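Local coordinates for nitrite oxidoreductase subunit A (Kuenenia stuttgartiensis, PDB 7B04), which belongs to the molybdopterin oxidoreductase family and binds a molybdenum atom, two MD1 groups and an iron/sulfur cluster, at residues I330-P335 and D345-I350; G306-E311 and E336-A341. One frame throughout, in Å; residues are numbered along the deposited sequence.

Contact 1: residues I330-P335 and D345-I350; sequences IVVITP and DYWIPI. With MD1 (phosphoric acid 4-(2-amino-4-oxo-3,4,5,6,-tetrahydro-pteridin-6-yl)-2-hydroxy-3,4-dimercapto-but-3-en-yl ester guanylate ester), chain C.
Asp-345 opens the pairing by gripping Ile-330 twice, a small instance of how a short strand, outermost within its own chain, is fastened to a parallel sheet. Its OD2 accepts the backbone N of Ile-330 at 2.9 Å through the anti lone pair, while its own N donates to Ile-330 O with the donor tilted 31° from the carbonyl plane. Beyond it, the ring of Tyr-346 meets Val-331 obliquely; CG2 of Val-331, which lies beside its backbone N, comes within 3.4 Å of Tyr-346 CZ. Trp-347 is turned to the other face. Its CG lies anti to the backbone N (chi1 169°), which sends the indole forward, in the direction the chain runs, to Thr-334 and Pro-335. There the indole NE1 gives a weak hydrogen bond of 2.9 Å to Thr-334 O, near the ring plane, and Pro-335 O also lies at the ring edge. Ile-348 N donates an almost straight bond to Val-332 O, 3.0 Å and 174°, and Ile-348 O accepts a weak one from Thr-334 N. Its side chain runs beside that of Ile-333, pointing the same way, with CD1 3.7 Å from Ile-333 CG1. Pro-349 sets CG on one face of the Trp-347 indole, displaced toward its rim, and Ile-350 brings CG2 to 4.2 Å from Ile-333 CG2. In the first segment, Ile-333 O accepts a 2.5 Å hydrogen bond from N2 of the MD1 guanine, and Pro-335 CD lies against the same base. Strand 329-332 is flanked by strand 301-304, helices 505-517 and 355-368 pack on Ile-333, and Tyr-346 and Trp-347 continue the sheet antiparallel into a strand of subunit B.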
ATOM      1  N   ILE B 330      -7.964 -20.555 -10.044  1.00 42.36           N
ATOM      2  CA  ILE B 330      -6.967 -19.490 -10.076  1.00 43.32           C
ATOM      3  C   ILE B 330      -5.582 -20.121 -10.132  1.00 40.46           C
ATOM      4  O   ILE B 330      -5.299 -21.080  -9.405  1.00 42.74           O
ATOM      5  CB  ILE B 330      -7.102 -18.557  -8.855  1.00 44.13           C
ATOM      6  CG1 ILE B 330      -8.484 -17.900  -8.845  1.00 43.66           C
ATOM      7  CG2 ILE B 330      -6.009 -17.498  -8.858  1.00 38.70           C
ATOM      8  CD1 ILE B 330      -8.817 -17.194  -7.550  1.00 46.44           C
ATOM      9  N   VAL B 331      -4.722 -19.585 -10.997  1.00 38.71           N
ATOM     10  CA  VAL B 331      -3.361 -20.079 -11.168  1.00 40.50           C
ATOM     11  C   VAL B 331      -2.397 -18.902 -11.114  1.00 37.60           C
ATOM     12  O   VAL B 331      -2.640 -17.866 -11.743  1.00 42.72           O
ATOM     13  CB  VAL B 331      -3.190 -20.839 -12.498  1.00 39.65           C
ATOM     14  CG1 VAL B 331      -1.773 -21.384 -12.627  1.00 38.60           C
ATOM     15  CG2 VAL B 331      -4.211 -21.953 -12.615  1.00 39.08           C
ATOM     16  N   VAL B 332      -1.308 -19.063 -10.364  1.00 34.26           N
ATOM     17  CA  VAL B 332      -0.256 -18.060 -10.258  1.00 37.22           C
ATOM     18  C   VAL B 332       1.068 -18.733 -10.592  1.00 38.53           C
ATOM     19  O   VAL B 332       1.390 -19.788 -10.036  1.00 41.93           O
ATOM     20  CB  VAL B 332      -0.204 -17.425  -8.855  1.00 43.57           C
ATOM     21  CG1 VAL B 332       0.983 -16.482  -8.740  1.00 41.19           C
ATOM     22  CG2 VAL B 332      -1.501 -16.690  -8.561  1.00 38.63           C
ATOM     23  N   ILE B 333       1.832 -18.127 -11.494  1.00 41.99           N
ATOM     24  CA  ILE B 333       3.091 -18.699 -11.975  1.00 45.41           C
ATOM     25  C   ILE B 333       4.179 -17.673 -11.679  1.00 47.99           C
ATOM     26  O   ILE B 333       4.496 -16.820 -12.508  1.00 44.55           O
ATOM     27  CB  ILE B 333       3.041 -19.040 -13.466  1.00 39.42           C
ATOM     28  CG1 ILE B 333       1.875 -19.983 -13.765  1.00 39.95           C
ATOM     29  CG2 ILE B 333       4.360 -19.649 -13.922  1.00 42.35           C
ATOM     30  CD1 ILE B 333       1.558 -20.103 -15.239  1.00 45.96           C
ATOM     31  N   THR B 334       4.791 -17.772 -10.503  1.00 44.89           N
ATOM     32  CA  THR B 334       5.785 -16.802 -10.073  1.00 40.50           C
ATOM     33  C   THR B 334       6.933 -17.527  -9.390  1.00 40.01           C
ATOM     34  O   THR B 334       6.743 -18.620  -8.842  1.00 42.68           O
ATOM     35  CB  THR B 334       5.196 -15.752  -9.112  1.00 42.53           C
ATOM     36  OG1 THR B 334       4.577 -16.406  -7.997  1.00 43.06           O
ATOM     37  CG2 THR B 334       4.175 -14.871  -9.823  1.00 45.90           C
ATOM     38  N   PRO B 335       8.138 -16.950  -9.415  1.00 36.51           N
ATOM     39  CA  PRO B 335       9.246 -17.562  -8.668  1.00 35.14           C
ATOM     40  C   PRO B 335       9.017 -17.552  -7.170  1.00 36.21           C
ATOM     41  O   PRO B 335       9.457 -18.479  -6.480  1.00 41.46           O
ATOM     42  CB  PRO B 335      10.452 -16.700  -9.060  1.00 37.87           C
ATOM     43  CG  PRO B 335       9.853 -15.381  -9.424  1.00 38.36           C
ATOM     44  CD  PRO B 335       8.549 -15.705 -10.086  1.00 39.05           C
ATOM     45  N   ASP B 345      -5.339 -21.756  -6.927  1.00 42.48           N
ATOM     46  CA  ASP B 345      -5.642 -23.164  -6.706  1.00 42.20           C
ATOM     47  C   ASP B 345      -4.367 -23.993  -6.649  1.00 50.21           C
ATOM     48  O   ASP B 345      -4.292 -24.971  -5.897  1.00 54.39           O
ATOM     49  CB  ASP B 345      -6.564 -23.672  -7.816  1.00 45.00           C
ATOM     50  CG  ASP B 345      -8.034 -23.466  -7.498  1.00 47.24           C
ATOM     51  OD1 ASP B 345      -8.631 -24.331  -6.826  1.00 44.87           O
ATOM     52  OD2 ASP B 345      -8.590 -22.428  -7.910  1.00 50.00           O
ATOM     53  N   TYR B 346      -3.363 -23.621  -7.443  1.00 46.32           N
ATOM     54  CA  TYR B 346      -2.062 -24.278  -7.423  1.00 46.90           C
ATOM     55  C   TYR B 346      -1.017 -23.285  -7.911  1.00 47.14           C
ATOM     56  O   TYR B 346      -1.230 -22.608  -8.921  1.00 44.11           O
ATOM     57  CB  TYR B 346      -2.059 -25.555  -8.277  1.00 55.15           C
ATOM     58  CG  TYR B 346      -2.674 -25.437  -9.657  1.00 53.07           C
ATOM     59  CD1 TYR B 346      -4.053 -25.463  -9.833  1.00 59.38           C
ATOM     60  CD2 TYR B 346      -1.874 -25.337 -10.789  1.00 42.63           C
ATOM     61  CE1 TYR B 346      -4.616 -25.369 -11.092  1.00 60.45           C
ATOM     62  CE2 TYR B 346      -2.429 -25.244 -12.052  1.00 36.99           C
ATOM     63  CZ  TYR B 346      -3.798 -25.263 -12.198  1.00 46.28           C
ATOM     64  OH  TYR B 346      -4.350 -25.169 -13.455  1.00 55.97           O
ATOM     65  N   TRP B 347       0.097 -23.195  -7.189  1.00 45.29           N
ATOM     66  CA  TRP B 347       1.163 -22.249  -7.495  1.00 38.43           C
ATOM     67  C   TRP B 347       2.285 -22.950  -8.249  1.00 42.60           C
ATOM     68  O   TRP B 347       2.782 -23.991  -7.806  1.00 47.17           O
ATOM     69  CB  TRP B 347       1.712 -21.618  -6.214  1.00 38.51           C
ATOM     70  CG  TRP B 347       2.982 -20.842  -6.416  1.00 40.26           C
ATOM     71  CD1 TRP B 347       3.167 -19.780  -7.253  1.00 45.09           C
ATOM     72  CD2 TRP B 347       4.242 -21.068  -5.771  1.00 32.99           C
ATOM     73  NE1 TRP B 347       4.463 -19.330  -7.168  1.00 36.80           N
ATOM     74  CE2 TRP B 347       5.143 -20.104  -6.266  1.00 31.68           C
ATOM     75  CE3 TRP B 347       4.694 -21.991  -4.824  1.00 35.15           C
ATOM     76  CZ2 TRP B 347       6.469 -20.038  -5.847  1.00 33.58           C
ATOM     77  CZ3 TRP B 347       6.012 -21.922  -4.407  1.00 44.39           C
ATOM     78  CH2 TRP B 347       6.883 -20.953  -4.917  1.00 42.65           C
ATOM     79  N   ILE B 348       2.677 -22.377  -9.383  1.00 41.08           N
ATOM     80  CA  ILE B 348       3.728 -22.944 -10.226  1.00 41.05           C
ATOM     81  C   ILE B 348       5.019 -22.155 -10.038  1.00 38.94           C
ATOM     82  O   ILE B 348       5.146 -21.046 -10.579  1.00 40.33           O
ATOM     83  CB  ILE B 348       3.310 -22.956 -11.705  1.00 37.32           C
ATOM     84  CG1 ILE B 348       2.050 -23.800 -11.902  1.00 39.74           C
ATOM     85  CG2 ILE B 348       4.444 -23.482 -12.577  1.00 31.75           C
ATOM     86  CD1 ILE B 348       1.425 -23.649 -13.271  1.00 38.34           C
ATOM     87  N   PRO B 349       5.988 -22.664  -9.278  1.00 38.53           N
ATOM     88  CA  PRO B 349       7.299 -22.009  -9.233  1.00 42.26           C
ATOM     89  C   PRO B 349       7.975 -22.076 -10.593  1.00 42.26           C
ATOM     90  O   PRO B 349       7.779 -23.018 -11.364  1.00 47.79           O
ATOM     91  CB  PRO B 349       8.070 -22.819  -8.183  1.00 40.13           C
ATOM     92  CG  PRO B 349       7.014 -23.521  -7.387  1.00 46.42           C
ATOM     93  CD  PRO B 349       5.913 -23.810  -8.359  1.00 41.05           C
ATOM     94  N   ILE B 350       8.782 -21.058 -10.886  1.00 33.64           N
ATOM     95  CA  ILE B 350       9.461 -20.970 -12.172  1.00 40.95           C
ATOM     96  C   ILE B 350      10.750 -20.184 -11.989  1.00 44.76           C
ATOM     97  O   ILE B 350      10.864 -19.341 -11.093  1.00 39.08           O
ATOM     98  CB  ILE B 350       8.551 -20.327 -13.248  1.00 41.02           C
ATOM     99  CG1 ILE B 350       9.109 -20.576 -14.651  1.00 41.47           C
ATOM    100  CG2 ILE B 350       8.375 -18.839 -12.990  1.00 42.90           C
ATOM    101  CD1 ILE B 350       8.122 -20.302 -15.757  1.00 44.34           C
TER
HETATM  102  PB  MD1 C5802       3.144  -5.642 -11.534  1.00 36.20           P
HETATM  103  O3B MD1 C5802       4.788  -5.737 -11.509  1.00 44.27           O
HETATM  104  O1B MD1 C5802       2.566  -6.622 -10.542  1.00 28.88           O
HETATM  105  O2B MD1 C5802       2.646  -5.975 -12.920  1.00 35.60           O
HETATM  106  O3A MD1 C5802       2.698  -4.104 -11.130  1.00 36.39           O
HETATM  107  C10 MD1 C5802       2.965  -3.034 -11.995  1.00 37.46           C
HETATM  108  C11 MD1 C5802       1.815  -1.993 -11.876  1.00 43.16           C
HETATM  109  O11 MD1 C5802       1.355  -2.042 -10.340  1.00 50.40           O
HETATM  110  C12 MD1 C5802       2.219  -0.815 -12.376  1.00 40.85           C
HETATM  111  S12 MD1 C5802       3.292  -0.812 -13.841  1.00 39.87           S
HETATM  112  C13 MD1 C5802       1.831   0.599 -11.870  1.00 39.75           C
HETATM  113  S13 MD1 C5802       2.542   1.995 -12.786  1.00 48.04           S
HETATM  114  C14 MD1 C5802       1.019   0.906 -10.724  1.00 40.94           C
HETATM  115  N15 MD1 C5802       1.894   0.402  -9.478  1.00 39.94           N
HETATM  116  C16 MD1 C5802       1.151   0.297  -8.289  1.00 36.28           C
HETATM  117  C15 MD1 C5802       1.705   0.691  -6.967  1.00 37.91           C
HETATM  118  O14 MD1 C5802       2.807   1.119  -6.884  1.00 39.34           O
HETATM  119  N17 MD1 C5802       0.858   0.544  -5.752  1.00 48.18           N
HETATM  120  C17 MD1 C5802      -0.579  -0.016  -5.866  1.00 47.40           C
HETATM  121  N16 MD1 C5802      -1.397  -0.154  -4.676  1.00 56.72           N
HETATM  122  N18 MD1 C5802      -1.143  -0.419  -7.209  1.00 47.84           N
HETATM  123  C20 MD1 C5802      -0.338  -0.280  -8.395  1.00 44.69           C
HETATM  124  N8  MD1 C5802      -0.812  -0.644  -9.669  1.00 39.45           N
HETATM  125  C7  MD1 C5802      -0.417   0.454 -10.772  1.00 40.19           C
HETATM  126  PA  MD1 C5802       5.661  -6.609 -10.415  1.00 35.35           P
HETATM  127  O1A MD1 C5802       7.082  -6.104 -10.437  1.00 44.99           O
HETATM  128  O2A MD1 C5802       5.059  -6.403  -9.046  1.00 41.02           O
HETATM  129  O5' MD1 C5802       5.661  -8.218 -10.773  1.00 29.29           O
HETATM  130  C5' MD1 C5802       4.597  -9.012 -10.343  1.00 36.14           C
HETATM  131  C4' MD1 C5802       5.088 -10.447  -9.940  1.00 42.65           C
HETATM  132  O4' MD1 C5802       5.910 -11.128 -11.080  1.00 48.36           O
HETATM  133  C1' MD1 C5802       7.112 -11.748 -10.316  1.00 45.71           C
HETATM  134  N9  MD1 C5802       8.272 -11.997 -11.212  1.00 44.87           N
HETATM  135  C4  MD1 C5802       8.193 -12.942 -12.143  1.00 42.46           C
HETATM  136  N3  MD1 C5802       7.099 -13.883 -12.520  1.00 41.72           N
HETATM  137  C2  MD1 C5802       7.296 -14.835 -13.612  1.00 41.86           C
HETATM  138  N2  MD1 C5802       6.230 -15.749 -13.978  1.00 43.97           N
HETATM  139  N1  MD1 C5802       8.550 -14.864 -14.326  1.00 51.41           N
HETATM  140  C6  MD1 C5802       9.595 -13.959 -13.957  1.00 47.37           C
HETATM  141  O6  MD1 C5802      10.625 -13.976 -14.539  1.00 48.93           O
HETATM  142  C5  MD1 C5802       9.380 -12.965 -12.809  1.00 43.66           C
HETATM  143  N7  MD1 C5802      10.167 -12.034 -12.276  1.00 45.79           N
HETATM  144  C8  MD1 C5802       9.490 -11.427 -11.281  1.00 43.04           C
HETATM  145  C2' MD1 C5802       7.371 -10.840  -9.464  1.00 49.23           C
HETATM  146  O2' MD1 C5802       8.178 -11.369  -8.373  1.00 52.34           O
HETATM  147  C3' MD1 C5802       5.867 -10.389  -8.925  1.00 43.19           C
HETATM  148  O3' MD1 C5802       5.401 -11.326  -7.912  1.00 39.13           O

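Contact 2: residues G306-E311 and E336-A341. With MD1 (phosphoric acid 4-(2-amino-4-oxo-3,4,5,6,-tetrahydro-pteridin-6-yl)-2-hydroxy-3,4-dimercapto-but-3-en-yl ester guanylate ester), chain C.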
ATOM      1  N   GLY B 306       2.992 -12.834 -14.515  1.00 37.64           N
ATOM      2  CA  GLY B 306       3.960 -11.836 -14.115  1.00 38.02           C
ATOM      3  C   GLY B 306       3.320 -10.693 -13.361  1.00 36.75           C
ATOM      4  O   GLY B 306       3.786  -9.550 -13.440  1.00 43.44           O
ATOM      5  N   LYS B 307       2.254 -10.989 -12.633  1.00 37.64           N
ATOM      6  CA  LYS B 307       1.535  -9.881 -11.968  1.00 44.08           C
ATOM      7  C   LYS B 307       1.058 -10.200 -10.550  1.00 44.60           C
ATOM      8  O   LYS B 307       0.531 -11.276 -10.333  1.00 46.98           O
ATOM      9  CB  LYS B 307       0.324  -9.556 -12.840  1.00 40.10           C
ATOM     10  CG  LYS B 307      -0.750  -8.698 -12.217  1.00 36.13           C
ATOM     11  CD  LYS B 307      -0.872  -7.384 -12.897  1.00 41.50           C
ATOM     12  CE  LYS B 307      -1.245  -6.268 -11.960  1.00 38.42           C
ATOM     13  NZ  LYS B 307      -0.986  -4.955 -12.577  1.00 38.63           N
ATOM     14  N   ASN B 308       1.249  -9.254  -9.634  1.00 39.37           N
ATOM     15  CA  ASN B 308       0.675  -9.338  -8.273  1.00 43.80           C
ATOM     16  C   ASN B 308      -0.638  -8.571  -8.303  1.00 37.81           C
ATOM     17  O   ASN B 308      -0.667  -7.440  -7.880  1.00 35.08           O
ATOM     18  CB  ASN B 308       1.563  -8.680  -7.228  1.00 48.94           C
ATOM     19  CG  ASN B 308       1.571  -9.425  -5.921  1.00 46.72           C
ATOM     20  OD1 ASN B 308       0.586 -10.044  -5.567  1.00 46.95           O
ATOM     21  ND2 ASN B 308       2.684  -9.396  -5.230  1.00 40.16           N
ATOM     22  N   LEU B 309      -1.719  -9.229  -8.691  1.00 43.66           N
ATOM     23  CA  LEU B 309      -3.038  -8.555  -8.782  1.00 47.47           C
ATOM     24  C   LEU B 309      -3.474  -8.072  -7.398  1.00 44.31           C
ATOM     25  O   LEU B 309      -4.077  -7.030  -7.319  1.00 35.43           O
ATOM     26  CB  LEU B 309      -4.037  -9.525  -9.415  1.00 35.69           C
ATOM     27  CG  LEU B 309      -4.920  -8.955 -10.520  1.00 38.79           C
ATOM     28  CD1 LEU B 309      -4.289  -7.768 -11.205  1.00 30.94           C
ATOM     29  CD2 LEU B 309      -5.284 -10.007 -11.535  1.00 30.93           C
ATOM     30  N   ILE B 310      -3.192  -8.858  -6.365  1.00 52.72           N
ATOM     31  CA  ILE B 310      -3.516  -8.584  -4.940  1.00 38.22           C
ATOM     32  C   ILE B 310      -2.806  -7.340  -4.418  1.00 37.23           C
ATOM     33  O   ILE B 310      -3.412  -6.675  -3.624  1.00 41.40           O
ATOM     34  CB  ILE B 310      -3.198  -9.814  -4.092  1.00 37.39           C
ATOM     35  CG1 ILE B 310      -4.271 -10.882  -4.246  1.00 32.12           C
ATOM     36  CG2 ILE B 310      -3.029  -9.416  -2.653  1.00 38.59           C
ATOM     37  CD1 ILE B 310      -4.939 -10.833  -5.559  1.00 33.09           C
ATOM     38  N   GLU B 311      -1.566  -7.053  -4.805  1.00 43.76           N
ATOM     39  CA  GLU B 311      -0.933  -5.880  -4.215  1.00 40.09           C
ATOM     40  C   GLU B 311      -0.877  -4.678  -5.141  1.00 40.51           C
ATOM     41  O   GLU B 311      -0.561  -3.578  -4.672  1.00 45.37           O
ATOM     42  CB  GLU B 311       0.528  -6.152  -3.822  1.00 36.96           C
ATOM     43  CG  GLU B 311       0.872  -7.296  -2.919  1.00 38.81           C
ATOM     44  CD  GLU B 311       2.331  -7.186  -2.505  1.00 48.75           C
ATOM     45  OE1 GLU B 311       2.908  -6.095  -2.699  1.00 43.77           O
ATOM     46  OE2 GLU B 311       2.911  -8.169  -2.012  1.00 58.61           O
ATOM     47  N   GLU B 336       8.344 -16.533  -6.652  1.00 38.53           N
ATOM     48  CA  GLU B 336       8.069 -16.399  -5.233  1.00 35.48           C
ATOM     49  C   GLU B 336       6.653 -16.858  -4.915  1.00 35.06           C
ATOM     50  O   GLU B 336       5.792 -16.956  -5.793  1.00 42.02           O
ATOM     51  CB  GLU B 336       8.239 -14.943  -4.796  1.00 33.30           C
ATOM     52  CG  GLU B 336       7.001 -14.090  -5.059  1.00 35.90           C
ATOM     53  CD  GLU B 336       7.216 -13.048  -6.137  1.00 43.42           C
ATOM     54  OE1 GLU B 336       7.751 -13.398  -7.210  1.00 49.08           O
ATOM     55  OE2 GLU B 336       6.836 -11.878  -5.921  1.00 59.00           O
ATOM     56  N   TYR B 337       6.423 -17.155  -3.638  1.00 34.96           N
ATOM     57  CA  TYR B 337       5.067 -17.371  -3.139  1.00 34.57           C
ATOM     58  C   TYR B 337       4.539 -15.997  -2.751  1.00 38.23           C
ATOM     59  O   TYR B 337       4.704 -15.536  -1.621  1.00 35.75           O
ATOM     60  CB  TYR B 337       5.048 -18.352  -1.975  1.00 37.41           C
ATOM     61  CG  TYR B 337       3.650 -18.747  -1.558  1.00 42.51           C
ATOM     62  CD1 TYR B 337       2.897 -19.627  -2.324  1.00 37.89           C
ATOM     63  CD2 TYR B 337       3.078 -18.230  -0.404  1.00 42.16           C
ATOM     64  CE1 TYR B 337       1.613 -19.985  -1.949  1.00 40.91           C
ATOM     65  CE2 TYR B 337       1.797 -18.582  -0.022  1.00 40.16           C
ATOM     66  CZ  TYR B 337       1.070 -19.458  -0.796  1.00 42.80           C
ATOM     67  OH  TYR B 337      -0.204 -19.807  -0.411  1.00 37.28           O
ATOM     68  N   SER B 338       3.905 -15.335  -3.706  1.00 38.74           N
ATOM     69  CA  SER B 338       3.479 -13.952  -3.560  1.00 37.63           C
ATOM     70  C   SER B 338       2.116 -13.887  -2.891  1.00 36.32           C
ATOM     71  O   SER B 338       1.431 -14.901  -2.736  1.00 34.03           O
ATOM     72  CB  SER B 338       3.448 -13.281  -4.931  1.00 46.37           C
ATOM     73  OG  SER B 338       2.442 -13.845  -5.756  1.00 50.10           O
ATOM     74  N   PRO B 339       1.696 -12.698  -2.449  1.00 42.26           N
ATOM     75  CA  PRO B 339       0.327 -12.555  -1.929  1.00 41.28           C
ATOM     76  C   PRO B 339      -0.746 -12.960  -2.919  1.00 37.79           C
ATOM     77  O   PRO B 339      -1.865 -13.279  -2.501  1.00 41.92           O
ATOM     78  CB  PRO B 339       0.240 -11.066  -1.587  1.00 35.58           C
ATOM     79  CG  PRO B 339       1.627 -10.720  -1.223  1.00 38.02           C
ATOM     80  CD  PRO B 339       2.502 -11.497  -2.170  1.00 37.34           C
ATOM     81  N   SER B 340      -0.445 -12.960  -4.218  1.00 35.79           N
ATOM     82  CA  SER B 340      -1.388 -13.477  -5.197  1.00 34.81           C
ATOM     83  C   SER B 340      -1.403 -14.996  -5.222  1.00 32.79           C
ATOM     84  O   SER B 340      -2.391 -15.588  -5.668  1.00 32.33           O
ATOM     85  CB  SER B 340      -1.056 -12.937  -6.588  1.00 40.63           C
ATOM     86  OG  SER B 340      -1.192 -11.528  -6.633  1.00 35.30           O
ATOM     87  N   ALA B 341      -0.337 -15.636  -4.738  1.00 37.80           N
ATOM     88  CA  ALA B 341      -0.268 -17.092  -4.766  1.00 36.82           C
ATOM     89  C   ALA B 341      -1.201 -17.722  -3.738  1.00 38.79           C
ATOM     90  O   ALA B 341      -1.618 -18.872  -3.915  1.00 40.19           O
ATOM     91  CB  ALA B 341       1.168 -17.554  -4.542  1.00 41.71           C
TER
HETATM   92  PB  MD1 C5802       3.144  -5.642 -11.534  1.00 36.20           P
HETATM   93  O3B MD1 C5802       4.788  -5.737 -11.509  1.00 44.27           O
HETATM   94  O1B MD1 C5802       2.566  -6.622 -10.542  1.00 28.88           O
HETATM   95  O2B MD1 C5802       2.646  -5.975 -12.920  1.00 35.60           O
HETATM   96  O3A MD1 C5802       2.698  -4.104 -11.130  1.00 36.39           O
HETATM   97  C10 MD1 C5802       2.965  -3.034 -11.995  1.00 37.46           C
HETATM   98  C11 MD1 C5802       1.815  -1.993 -11.876  1.00 43.16           C
HETATM   99  O11 MD1 C5802       1.355  -2.042 -10.340  1.00 50.40           O
HETATM  100  C12 MD1 C5802       2.219  -0.815 -12.376  1.00 40.85           C
HETATM  101  S12 MD1 C5802       3.292  -0.812 -13.841  1.00 39.87           S
HETATM  102  C13 MD1 C5802       1.831   0.599 -11.870  1.00 39.75           C
HETATM  103  S13 MD1 C5802       2.542   1.995 -12.786  1.00 48.04           S
HETATM  104  C14 MD1 C5802       1.019   0.906 -10.724  1.00 40.94           C
HETATM  105  N15 MD1 C5802       1.894   0.402  -9.478  1.00 39.94           N
HETATM  106  C16 MD1 C5802       1.151   0.297  -8.289  1.00 36.28           C
HETATM  107  C15 MD1 C5802       1.705   0.691  -6.967  1.00 37.91           C
HETATM  108  O14 MD1 C5802       2.807   1.119  -6.884  1.00 39.34           O
HETATM  109  N17 MD1 C5802       0.858   0.544  -5.752  1.00 48.18           N
HETATM  110  C17 MD1 C5802      -0.579  -0.016  -5.866  1.00 47.40           C
HETATM  111  N16 MD1 C5802      -1.397  -0.154  -4.676  1.00 56.72           N
HETATM  112  N18 MD1 C5802      -1.143  -0.419  -7.209  1.00 47.84           N
HETATM  113  C20 MD1 C5802      -0.338  -0.280  -8.395  1.00 44.69           C
HETATM  114  N8  MD1 C5802      -0.812  -0.644  -9.669  1.00 39.45           N
HETATM  115  C7  MD1 C5802      -0.417   0.454 -10.772  1.00 40.19           C
HETATM  116  PA  MD1 C5802       5.661  -6.609 -10.415  1.00 35.35           P
HETATM  117  O1A MD1 C5802       7.082  -6.104 -10.437  1.00 44.99           O
HETATM  118  O2A MD1 C5802       5.059  -6.403  -9.046  1.00 41.02           O
HETATM  119  O5' MD1 C5802       5.661  -8.218 -10.773  1.00 29.29           O
HETATM  120  C5' MD1 C5802       4.597  -9.012 -10.343  1.00 36.14           C
HETATM  121  C4' MD1 C5802       5.088 -10.447  -9.940  1.00 42.65           C
HETATM  122  O4' MD1 C5802       5.910 -11.128 -11.080  1.00 48.36           O
HETATM  123  C1' MD1 C5802       7.112 -11.748 -10.316  1.00 45.71           C
HETATM  124  N9  MD1 C5802       8.272 -11.997 -11.212  1.00 44.87           N
HETATM  125  C4  MD1 C5802       8.193 -12.942 -12.143  1.00 42.46           C
HETATM  126  N3  MD1 C5802       7.099 -13.883 -12.520  1.00 41.72           N
HETATM  127  C2  MD1 C5802       7.296 -14.835 -13.612  1.00 41.86           C
HETATM  128  N2  MD1 C5802       6.230 -15.749 -13.978  1.00 43.97           N
HETATM  129  N1  MD1 C5802       8.550 -14.864 -14.326  1.00 51.41           N
HETATM  130  C6  MD1 C5802       9.595 -13.959 -13.957  1.00 47.37           C
HETATM  131  O6  MD1 C5802      10.625 -13.976 -14.539  1.00 48.93           O
HETATM  132  C5  MD1 C5802       9.380 -12.965 -12.809  1.00 43.66           C
HETATM  133  N7  MD1 C5802      10.167 -12.034 -12.276  1.00 45.79           N
HETATM  134  C8  MD1 C5802       9.490 -11.427 -11.281  1.00 43.04           C
HETATM  135  C2' MD1 C5802       7.371 -10.840  -9.464  1.00 49.23           C
HETATM  136  O2' MD1 C5802       8.178 -11.369  -8.373  1.00 52.34           O
HETATM  137  C3' MD1 C5802       5.867 -10.389  -8.925  1.00 43.19           C
HETATM  138  O3' MD1 C5802       5.401 -11.326  -7.912  1.00 39.13           O
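Ser-340 and Asn-308 meet where a loop following one strand of the parallel sheet packs against the start of helix 309-312, with Asn-308 at the N-cap position. Such loops at the ends of parallel strands commonly line cofactor sites, and both segments here touch MD1. The Ser-340 hydroxyl sits beside its own backbone N (chi1 -63°), a setting that brings OG to the helix start. From there it donates to Asn-308 OD1 at 2.5 Å, tilted from the carbonyl plane, and accepts a weak but nearly straight bond from Ile-310 N. The amide of Asn-308 is thereby anchored at its oxygen, while its ND2 end lies near Pro-339 CD, the two side chains crossing at about a right angle. Pro-339 is also covered by Ile-310, whose CG2 approaches Pro-339 CB at 3.8 Å. Glu-311, extended beyond CG, passes obliquely across the Pro-339 ring, OE2 lying by Pro-339 CG; its other oxygen, OE1, forms a salt bridge with Lys-1019. Glu-336 bends at chi2 (-112°), turning its carboxylate to the MD1 ribose, where OE2 accepts a hydrogen bond from O3' and OE1 one from O2', the latter modelled so short that its exact length is doubtful. On the phosphate side, the backbone N of Asn-308 donates to MD1 O1B at 3.1 Å, with an angle of 168° at the hydrogen.

Both contacts are buried, and both border the same MD1 from the carboxyl ends of neighbouring parallel strands. Contact 1 is mainly a strand pairing, with backbone bonds, aliphatic and aromatic side chains and one carboxylate, and it meets the guanine; contact 2 has no strand pairing and relies on a serine, an asparagine and a proline at a helix start, meeting the ribose and a phosphate. Along the chain their segments alternate: 336-341 directly follows 330-335 and leads toward 345-350. They also touch, Val-332 CG2 lying 3.2 Å from Ser-340 O, while the Trp-347 indole packs on Glu-336 and Tyr-337. Each reaches subunit B as well.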